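Local coordinates for protein SSD1 (Saccharomyces cerevisiae S288C, PDB 7AM1) that binds mRNA untranslated regions and acts in translation repression as a non-enzymatic RNase II family member, and is implicated in control of the G1 phase, at residues I247-P252 / S294-G299; P258-P263 / A285-W290; R356-T361 / A379-N384. All coordinates share one frame; numbering follows the deposited sequence.

Contact 1 of 3, residues I247-P252 / S294-G299; sequences IAWFKP and SLHPFG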
loop_
_atom_site.group_PDB
_atom_site.type_symbol
_atom_site.label_atom_id
_atom_site.label_comp_id
_atom_site.label_asym_id
_atom_site.label_seq_id
_atom_site.Cartn_x
_atom_site.Cartn_y
_atom_site.Cartn_z
ATOM N N ILE A 247 -12.017 -34.334 3.475
ATOM C CA ILE A 247 -11.415 -33.034 3.206
ATOM C C ILE A 247 -12.244 -31.948 3.878
ATOM O O ILE A 247 -13.470 -31.914 3.728
ATOM C CB ILE A 247 -11.298 -32.756 1.694
ATOM C CG1 ILE A 247 -12.683 -32.760 1.042
ATOM C CG2 ILE A 247 -10.401 -33.786 1.031
ATOM N N ALA A 248 -11.574 -31.078 4.631
ATOM C CA ALA A 248 -12.152 -29.834 5.119
ATOM C C ALA A 248 -11.617 -28.690 4.267
ATOM O O ALA A 248 -10.451 -28.700 3.863
ATOM C CB ALA A 248 -11.812 -29.602 6.591
ATOM N N TRP A 249 -12.471 -27.715 3.983
ATOM C CA TRP A 249 -12.145 -26.659 3.034
ATOM C C TRP A 249 -11.716 -25.398 3.771
ATOM O O TRP A 249 -12.480 -24.847 4.571
ATOM C CB TRP A 249 -13.332 -26.390 2.109
ATOM C CG TRP A 249 -13.506 -27.493 1.118
ATOM C CD1 TRP A 249 -14.428 -28.500 1.153
ATOM C CD2 TRP A 249 -12.699 -27.729 -0.041
ATOM N NE1 TRP A 249 -14.253 -29.338 0.077
ATOM C CE2 TRP A 249 -13.197 -28.886 -0.670
ATOM C CE3 TRP A 249 -11.604 -27.069 -0.610
ATOM C CZ2 TRP A 249 -12.642 -29.394 -1.843
ATOM C CZ3 TRP A 249 -11.054 -27.576 -1.777
ATOM C CH2 TRP A 249 -11.573 -28.728 -2.379
ATOM N N PHE A 250 -10.485 -24.963 3.511
ATOM C CA PHE A 250 -9.941 -23.733 4.071
ATOM C C PHE A 250 -10.162 -22.603 3.074
ATOM O O PHE A 250 -9.779 -22.716 1.904
ATOM C CB PHE A 250 -8.451 -23.894 4.388
ATOM C CG PHE A 250 -7.801 -22.651 4.944
ATOM C CD1 PHE A 250 -7.792 -22.403 6.308
ATOM C CD2 PHE A 250 -7.185 -21.740 4.100
ATOM C CE1 PHE A 250 -7.188 -21.257 6.821
ATOM C CE2 PHE A 250 -6.573 -20.592 4.605
ATOM C CZ PHE A 250 -6.578 -20.351 5.966
ATOM N N LYS A 251 -10.802 -21.534 3.533
ATOM C CA LYS A 251 -11.113 -20.386 2.688
ATOM C C LYS A 251 -10.199 -19.225 3.056
ATOM O O LYS A 251 -10.376 -18.626 4.129
ATOM C CB LYS A 251 -12.580 -19.986 2.851
ATOM C CG LYS A 251 -12.959 -18.712 2.115
ATOM N N PRO A 252 -9.201 -18.887 2.235
ATOM C CA PRO A 252 -8.316 -17.766 2.584
ATOM C C PRO A 252 -9.051 -16.433 2.549
ATOM O O PRO A 252 -9.845 -16.165 1.643
ATOM C CB PRO A 252 -7.221 -17.820 1.507
ATOM C CG PRO A 252 -7.323 -19.209 0.892
ATOM C CD PRO A 252 -8.773 -19.571 0.998
ATOM N N SER A 294 -5.557 -32.736 -9.446
ATOM C CA SER A 294 -6.483 -32.074 -8.539
ATOM C C SER A 294 -6.823 -30.682 -9.051
ATOM O O SER A 294 -5.940 -29.943 -9.499
ATOM C CB SER A 294 -5.892 -31.965 -7.129
ATOM O OG SER A 294 -6.753 -31.230 -6.277
ATOM N N LEU A 295 -8.108 -30.324 -8.979
ATOM C CA LEU A 295 -8.543 -28.988 -9.368
ATOM C C LEU A 295 -8.162 -27.932 -8.340
ATOM O O LEU A 295 -8.248 -26.738 -8.645
ATOM C CB LEU A 295 -10.059 -28.965 -9.577
ATOM C CG LEU A 295 -10.581 -29.727 -10.794
ATOM C CD1 LEU A 295 -12.103 -29.818 -10.779
ATOM C CD2 LEU A 295 -10.089 -29.052 -12.069
ATOM N N HIS A 296 -7.742 -28.342 -7.150
ATOM C CA HIS A 296 -7.463 -27.449 -6.036
ATOM C C HIS A 296 -6.168 -27.846 -5.375
ATOM O O HIS A 296 -5.771 -29.024 -5.411
ATOM C CB HIS A 296 -8.600 -27.507 -5.004
ATOM C CG HIS A 296 -9.059 -28.902 -4.721
ATOM N ND1 HIS A 296 -10.198 -29.440 -5.281
ATOM C CD2 HIS A 296 -8.507 -29.887 -3.972
ATOM C CE1 HIS A 296 -10.339 -30.689 -4.874
ATOM N NE2 HIS A 296 -9.327 -30.985 -4.078
ATOM N N PRO A 297 -5.457 -26.902 -4.759
ATOM C CA PRO A 297 -4.271 -27.255 -3.986
ATOM C C PRO A 297 -4.648 -27.946 -2.683
ATOM O O PRO A 297 -5.771 -27.840 -2.185
ATOM C CB PRO A 297 -3.593 -25.906 -3.726
ATOM C CG PRO A 297 -4.708 -24.919 -3.757
ATOM C CD PRO A 297 -5.705 -25.442 -4.758
ATOM N N PHE A 298 -3.687 -28.695 -2.156
ATOM C CA PHE A 298 -3.784 -29.298 -0.837
ATOM C C PHE A 298 -2.853 -28.558 0.114
ATOM O O PHE A 298 -1.812 -28.033 -0.293
ATOM C CB PHE A 298 -3.431 -30.787 -0.882
ATOM C CG PHE A 298 -4.363 -31.604 -1.738
ATOM C CD1 PHE A 298 -5.537 -32.119 -1.214
ATOM C CD2 PHE A 298 -4.060 -31.858 -3.066
ATOM C CE1 PHE A 298 -6.398 -32.870 -1.999
ATOM C CE2 PHE A 298 -4.913 -32.607 -3.855
ATOM C CZ PHE A 298 -6.086 -33.114 -3.319
ATOM N N GLY A 299 -3.229 -28.529 1.389
ATOM C CA GLY A 299 -2.476 -27.771 2.367
ATOM C C GLY A 299 -2.545 -28.365 3.756
ATOM O O GLY A 299 -3.105 -29.448 3.944
#
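On strand 247-252, Trp-249 drives the edge of its six-membered ring into the face of His-296. The pair is T-shaped, with the planes at 85° and the centroids of the Trp-249 six-membered ring and the His-296 ring 4.6 Å apart. Trp-249 CH2 sits squarely over the centre of the imidazole, only 3.3 Å from His-296 ND1, while Trp-249 CZ3 lies 3.8 Å from His-296 CG. With chi1 at 44°, the imidazole of His-296 tucks between its own backbone N and carbonyl carbon. Ser-294 OG lies over the rim of the opposite face and gives a hydrogen bond to His-296 O at 2.6 Å, on a lone pair of that carbonyl. Replacing His-296 by alanine removes the imidazole, which is likely to leave the tryptophan edge without the face it meets and a gap between the segments. Beyond Trp-249, Phe-250 turns to the other side of the strand, toward Phe-283 and Ala-285. Strand 247-252 runs between 221-226 and 260-263, and Ala-261 of the latter touches Trp-249, His-296 and Phe-298, bridging the two segments on the outside of the OB-type cold-shock domain.

Contact 2 of 3, residues P258-P263 / A285-W290; sequences PLIAIP and ASIKRW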
loop_
_atom_site.group_PDB
_atom_site.type_symbol
_atom_site.label_atom_id
_atom_site.label_comp_id
_atom_site.label_asym_id
_atom_site.label_seq_id
_atom_site.Cartn_x
_atom_site.Cartn_y
_atom_site.Cartn_z
ATOM N N PRO A 258 -6.653 -19.610 -3.943
ATOM C CA PRO A 258 -7.809 -20.497 -4.100
ATOM C C PRO A 258 -8.139 -21.199 -2.793
ATOM O O PRO A 258 -7.345 -21.227 -1.849
ATOM C CB PRO A 258 -7.351 -21.498 -5.169
ATOM C CG PRO A 258 -5.870 -21.521 -5.049
ATOM C CD PRO A 258 -5.454 -20.135 -4.622
ATOM N N LEU A 259 -9.344 -21.767 -2.748
ATOM C CA LEU A 259 -9.693 -22.665 -1.659
ATOM C C LEU A 259 -8.641 -23.760 -1.554
ATOM O O LEU A 259 -8.127 -24.250 -2.565
ATOM C CB LEU A 259 -11.073 -23.291 -1.881
ATOM C CG LEU A 259 -12.286 -22.367 -1.783
ATOM C CD1 LEU A 259 -13.561 -23.131 -2.156
ATOM C CD2 LEU A 259 -12.400 -21.754 -0.395
ATOM N N ILE A 260 -8.313 -24.134 -0.324
ATOM C CA ILE A 260 -7.289 -25.134 -0.050
ATOM C C ILE A 260 -7.963 -26.341 0.579
ATOM O O ILE A 260 -8.712 -26.205 1.555
ATOM C CB ILE A 260 -6.184 -24.587 0.869
ATOM C CG1 ILE A 260 -5.551 -23.334 0.257
ATOM C CG2 ILE A 260 -5.145 -25.670 1.118
ATOM C CD1 ILE A 260 -4.645 -22.559 1.213
ATOM N N ALA A 261 -7.707 -27.516 0.015
ATOM C CA ALA A 261 -8.215 -28.756 0.581
ATOM C C ALA A 261 -7.326 -29.165 1.750
ATOM O O ALA A 261 -6.110 -29.312 1.592
ATOM C CB ALA A 261 -8.262 -29.851 -0.481
ATOM N N ILE A 262 -7.934 -29.332 2.914
ATOM C CA ILE A 262 -7.238 -29.769 4.123
ATOM C C ILE A 262 -7.715 -31.189 4.424
ATOM O O ILE A 262 -8.901 -31.384 4.721
ATOM C CB ILE A 262 -7.522 -28.837 5.308
ATOM C CG1 ILE A 262 -7.181 -27.382 4.969
ATOM C CG2 ILE A 262 -6.764 -29.318 6.537
ATOM C CD1 ILE A 262 -5.731 -27.130 4.693
ATOM N N PRO A 263 -6.851 -32.199 4.354
ATOM C CA PRO A 263 -7.267 -33.527 4.826
ATOM C C PRO A 263 -7.742 -33.432 6.267
ATOM O O PRO A 263 -7.041 -32.906 7.135
ATOM C CB PRO A 263 -5.996 -34.368 4.684
ATOM C CG PRO A 263 -5.224 -33.690 3.592
ATOM C CD PRO A 263 -5.502 -32.221 3.760
ATOM N N ALA A 285 -3.151 -21.494 7.425
ATOM C CA ALA A 285 -2.880 -22.675 6.619
ATOM C C ALA A 285 -1.708 -22.409 5.682
ATOM O O ALA A 285 -1.318 -21.263 5.443
ATOM C CB ALA A 285 -4.118 -23.092 5.812
ATOM N N SER A 286 -1.146 -23.494 5.152
ATOM C CA SER A 286 -0.114 -23.427 4.129
ATOM C C SER A 286 -0.460 -24.399 3.011
ATOM O O SER A 286 -1.148 -25.397 3.229
ATOM C CB SER A 286 1.280 -23.767 4.692
ATOM O OG SER A 286 1.730 -22.760 5.582
ATOM N N ILE A 287 0.009 -24.090 1.807
ATOM C CA ILE A 287 -0.215 -24.951 0.651
ATOM C C ILE A 287 0.968 -25.901 0.524
ATOM O O ILE A 287 2.123 -25.468 0.443
ATOM C CB ILE A 287 -0.406 -24.115 -0.627
ATOM C CG1 ILE A 287 -1.742 -23.369 -0.570
ATOM C CG2 ILE A 287 -0.327 -25.001 -1.859
ATOM C CD1 ILE A 287 -1.952 -22.388 -1.699
ATOM N N LYS A 288 0.676 -27.200 0.482
ATOM C CA LYS A 288 1.694 -28.244 0.462
ATOM C C LYS A 288 1.919 -28.832 -0.925
ATOM O O LYS A 288 3.060 -29.128 -1.285
ATOM C CB LYS A 288 1.325 -29.360 1.441
ATOM C CG LYS A 288 2.484 -29.772 2.332
ATOM C CD LYS A 288 2.211 -31.078 3.066
ATOM C CE LYS A 288 3.419 -31.502 3.893
ATOM N NZ LYS A 288 3.185 -32.774 4.624
ATOM N N ARG A 289 0.865 -29.060 -1.701
ATOM C CA ARG A 289 1.033 -29.688 -3.003
ATOM C C ARG A 289 -0.168 -29.345 -3.870
ATOM O O ARG A 289 -1.257 -29.053 -3.371
ATOM C CB ARG A 289 1.176 -31.212 -2.898
ATOM C CG ARG A 289 -0.057 -31.904 -2.339
ATOM C CD ARG A 289 0.192 -33.371 -1.997
ATOM N NE ARG A 289 -1.067 -34.044 -1.691
ATOM C CZ ARG A 289 -1.882 -34.577 -2.598
ATOM N NH1 ARG A 289 -1.572 -34.547 -3.888
ATOM N NH2 ARG A 289 -3.012 -35.149 -2.210
ATOM N N TRP A 290 0.046 -29.397 -5.183
ATOM C CA TRP A 290 -1.034 -29.201 -6.148
ATOM C C TRP A 290 -0.665 -29.952 -7.415
ATOM O O TRP A 290 -0.028 -29.401 -8.324
ATOM C CB TRP A 290 -1.275 -27.721 -6.438
ATOM C CG TRP A 290 -2.572 -27.461 -7.139
ATOM C CD1 TRP A 290 -3.432 -28.391 -7.657
ATOM C CD2 TRP A 290 -3.155 -26.184 -7.403
ATOM N NE1 TRP A 290 -4.513 -27.765 -8.225
ATOM C CE2 TRP A 290 -4.366 -26.410 -8.084
ATOM C CE3 TRP A 290 -2.767 -24.868 -7.133
ATOM C CZ2 TRP A 290 -5.192 -25.372 -8.498
ATOM C CZ3 TRP A 290 -3.591 -23.840 -7.539
ATOM C CH2 TRP A 290 -4.788 -24.096 -8.217
#
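Ile-260 lays its CD1 against the side chain of Ile-287, with Ile-260 CD1 3.5 Å from Ile-287 CG1. The approach is slanted rather than head-on: Ile-260 CD1 also nears Ile-287 CD1, and the two CG1 atoms of Ile-260 and Ile-287 are 3.9 Å apart. The extended branch of Ile-260 (CG1 anti to its carbonyl carbon, chi2 168°) carries the methyl across to the other strand. Phe-221 of strand 221-226 touches both isoleucines, and Leu-64, from a loop much earlier in the chain, also touches Ile-287. Further along, the end of Ile-262 comes over Ala-285, with Ile-262 CD1 4.5 Å from Ala-285 CB; Phe-250 packs on both of these residues.

The segments run 104° apart and share no hydrogen bond, so their meeting is purely apolar, between opposing walls of the second cold-shock domain, an OB fold. Its five-stranded sheet curls round until strand 260-263 meets the start of 298-307, where the backbone of Ala-261 bonds to Pro-297 and Gly-299. Ile-260 and Ile-262 are both buried, consistent with a place on the inner side of the curl.

Near the end of strand 281-289, Lys-288 and Arg-289 both face Phe-298 in a classic beta bulge, and Arg-289 makes a cation-pi contact with that ring. Just past it, the indole of Trp-290, thrown out with CG anti to the backbone N (chi1 -166°), meets the ring of Pro-258. Pro-258 CG stands 4.1 Å from Trp-290 CZ3. The indole is held from elsewhere too: Trp-290 NE1 gives a hydrogen bond to Ser-294 O, and Pro-297 packs on the ring.

Contact 3 of 3, residues R356-T361 / A379-N384; sequences RNFTDT and ALHVRN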
loop_
_atom_site.group_PDB
_atom_site.type_symbol
_atom_site.label_atom_id
_atom_site.label_comp_id
_atom_site.label_asym_id
_atom_site.label_seq_id
_atom_site.Cartn_x
_atom_site.Cartn_y
_atom_site.Cartn_z
ATOM N N ARG A 356 34.980 9.929 11.136
ATOM C CA ARG A 356 34.867 11.381 11.133
ATOM C C ARG A 356 34.016 11.806 12.321
ATOM O O ARG A 356 32.894 11.326 12.497
ATOM C CB ARG A 356 34.253 11.884 9.828
ATOM C CG ARG A 356 34.139 13.411 9.758
ATOM C CD ARG A 356 33.880 13.911 8.339
ATOM N NE ARG A 356 33.612 15.349 8.316
ATOM C CZ ARG A 356 33.172 16.022 7.255
ATOM N NH1 ARG A 356 32.943 15.397 6.109
ATOM N NH2 ARG A 356 32.960 17.328 7.344
ATOM N N ASN A 357 34.555 12.698 13.143
ATOM C CA ASN A 357 33.954 13.007 14.432
ATOM C C ASN A 357 33.087 14.255 14.319
ATOM O O ASN A 357 33.567 15.317 13.910
ATOM C CB ASN A 357 35.032 13.192 15.497
ATOM C CG ASN A 357 34.454 13.248 16.891
ATOM O OD1 ASN A 357 33.771 14.206 17.251
ATOM N ND2 ASN A 357 34.716 12.215 17.685
ATOM N N PHE A 358 31.809 14.117 14.673
ATOM C CA PHE A 358 30.868 15.228 14.719
ATOM C C PHE A 358 30.361 15.456 16.142
ATOM O O PHE A 358 29.224 15.888 16.335
ATOM C CB PHE A 358 29.667 14.988 13.794
ATOM C CG PHE A 358 30.006 14.925 12.329
ATOM C CD1 PHE A 358 30.277 16.081 11.611
ATOM C CD2 PHE A 358 30.011 13.709 11.659
ATOM C CE1 PHE A 358 30.576 16.022 10.255
ATOM C CE2 PHE A 358 30.313 13.640 10.304
ATOM C CZ PHE A 358 30.588 14.793 9.601
ATOM N N THR A 359 31.186 15.176 17.152
ATOM C CA THR A 359 30.717 15.229 18.531
ATOM C C THR A 359 30.957 16.574 19.207
ATOM O O THR A 359 30.407 16.808 20.289
ATOM C CB THR A 359 31.386 14.133 19.374
ATOM O OG1 THR A 359 32.802 14.342 19.400
ATOM C CG2 THR A 359 31.090 12.753 18.802
ATOM N N ASP A 360 31.758 17.454 18.606
ATOM C CA ASP A 360 32.005 18.776 19.175
ATOM C C ASP A 360 30.748 19.624 19.023
ATOM O O ASP A 360 30.426 20.079 17.919
ATOM C CB ASP A 360 33.199 19.436 18.493
ATOM C CG ASP A 360 33.673 20.680 19.221
ATOM O OD1 ASP A 360 32.863 21.301 19.939
ATOM O OD2 ASP A 360 34.862 21.035 19.074
ATOM N N THR A 361 30.026 19.826 20.127
ATOM C CA THR A 361 28.787 20.595 20.096
ATOM C C THR A 361 29.023 22.082 19.859
ATOM O O THR A 361 28.047 22.824 19.699
ATOM C CB THR A 361 28.006 20.385 21.397
ATOM O OG1 THR A 361 28.841 20.672 22.525
ATOM C CG2 THR A 361 27.511 18.944 21.489
ATOM N N ALA A 379 19.654 11.691 11.701
ATOM C CA ALA A 379 19.962 12.975 12.310
ATOM C C ALA A 379 20.569 13.889 11.255
ATOM O O ALA A 379 21.127 13.432 10.254
ATOM C CB ALA A 379 20.908 12.809 13.505
ATOM N N LEU A 380 20.472 15.196 11.501
ATOM C CA LEU A 380 20.916 16.186 10.537
ATOM C C LEU A 380 21.670 17.310 11.227
ATOM O O LEU A 380 21.450 17.590 12.410
ATOM C CB LEU A 380 19.733 16.829 9.796
ATOM C CG LEU A 380 18.940 16.045 8.762
ATOM C CD1 LEU A 380 17.670 16.820 8.429
ATOM C CD2 LEU A 380 19.784 15.797 7.520
ATOM N N HIS A 381 22.545 17.966 10.469
ATOM C CA HIS A 381 23.054 19.267 10.866
ATOM C C HIS A 381 23.146 20.137 9.623
ATOM O O HIS A 381 23.252 19.636 8.501
ATOM C CB HIS A 381 24.416 19.194 11.578
ATOM C CG HIS A 381 25.590 18.963 10.675
ATOM N ND1 HIS A 381 26.171 17.725 10.512
ATOM C CD2 HIS A 381 26.334 19.825 9.942
ATOM C CE1 HIS A 381 27.207 17.828 9.697
ATOM N NE2 HIS A 381 27.324 19.092 9.333
ATOM N N VAL A 382 23.053 21.443 9.832
ATOM C CA VAL A 382 23.332 22.430 8.799
ATOM C C VAL A 382 24.350 23.388 9.397
ATOM O O VAL A 382 24.214 23.806 10.552
ATOM C CB VAL A 382 22.065 23.175 8.335
ATOM C CG1 VAL A 382 22.438 24.384 7.499
ATOM C CG2 VAL A 382 21.160 22.254 7.552
ATOM N N ARG A 383 25.382 23.706 8.635
ATOM C CA ARG A 383 26.471 24.512 9.159
ATOM C C ARG A 383 26.913 25.464 8.066
ATOM O O ARG A 383 26.953 25.095 6.890
ATOM C CB ARG A 383 27.615 23.607 9.646
ATOM C CG ARG A 383 28.839 24.302 10.210
ATOM C CD ARG A 383 29.811 23.251 10.751
ATOM N NE ARG A 383 31.064 23.820 11.239
ATOM C CZ ARG A 383 32.148 24.012 10.498
ATOM N NH1 ARG A 383 32.150 23.682 9.213
ATOM N NH2 ARG A 383 33.234 24.532 11.046
ATOM N N ASN A 384 27.194 26.701 8.454
ATOM C CA ASN A 384 27.791 27.678 7.555
ATOM C C ASN A 384 29.300 27.494 7.607
ATOM O O ASN A 384 29.910 27.644 8.670
ATOM C CB ASN A 384 27.374 29.089 7.960
ATOM C CG ASN A 384 27.955 30.153 7.061
ATOM O OD1 ASN A 384 28.713 29.860 6.137
ATOM N ND2 ASN A 384 27.585 31.405 7.319
#
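Phe-358 and His-381 bring their rings together at a slant, with planes at 43° and ring centroids 5.5 Å apart, the side chains crossing at about a right angle. The touch is narrow: Phe-358 CE1 lies 3.9 Å from His-381 CE1, and Phe-358 CD1 is close to the same carbon. Both residues are buried. With chi1 at 77° the imidazole of His-381 sits between its backbone N and carbonyl carbon, which brings CE1 to the phenyl ring. Its rotation is fixed from both nitrogens, His-381 NE2 bonding to Glu-391 OE2 and ND1 to His-395 NE2, which leaves the carbon between them for Phe-358. Tyr-364 makes edge-to-face pairs with Phe-358 and His-381 alike. At the far end of the phenyl ring, Phe-358 CZ stands 3.3 Å above the guanidinium plane of Arg-356, offset toward its rim. An Asx turn follows in the chain: Thr-359 N donates to Asn-357 OD1 at 2.8 Å, from above the carbonyl plane. Strands 356-358 and 378-384 are not neighbours. Three others, 462-472, 446-456 and 389-397, separate them, which implies that the mixed sheet of the RNB domain curls, bringing its edge strand 356-358 round to 378-384.

Following the chain, strand 247-252 opens contact 1 and 258-263 opens contact 2 soon after; contact 2 closes first, at 285-290, and contact 1 closes at 294-299. The smaller loop is thus nested within the larger, and both belong to the second cold-shock domain. They touch directly, through Ala-248 N to Ile-262 O and Phe-298 O to Lys-288 N, each 2.7 Å and a probable hydrogen bond, because their strands are neighbours in one sheet. Contact 3 comes later, in series, closing the short loop from 356-361 to 379-384 in the RNB domain. Its centre is about 59 Å from that of contact 1, across the centre of the chain.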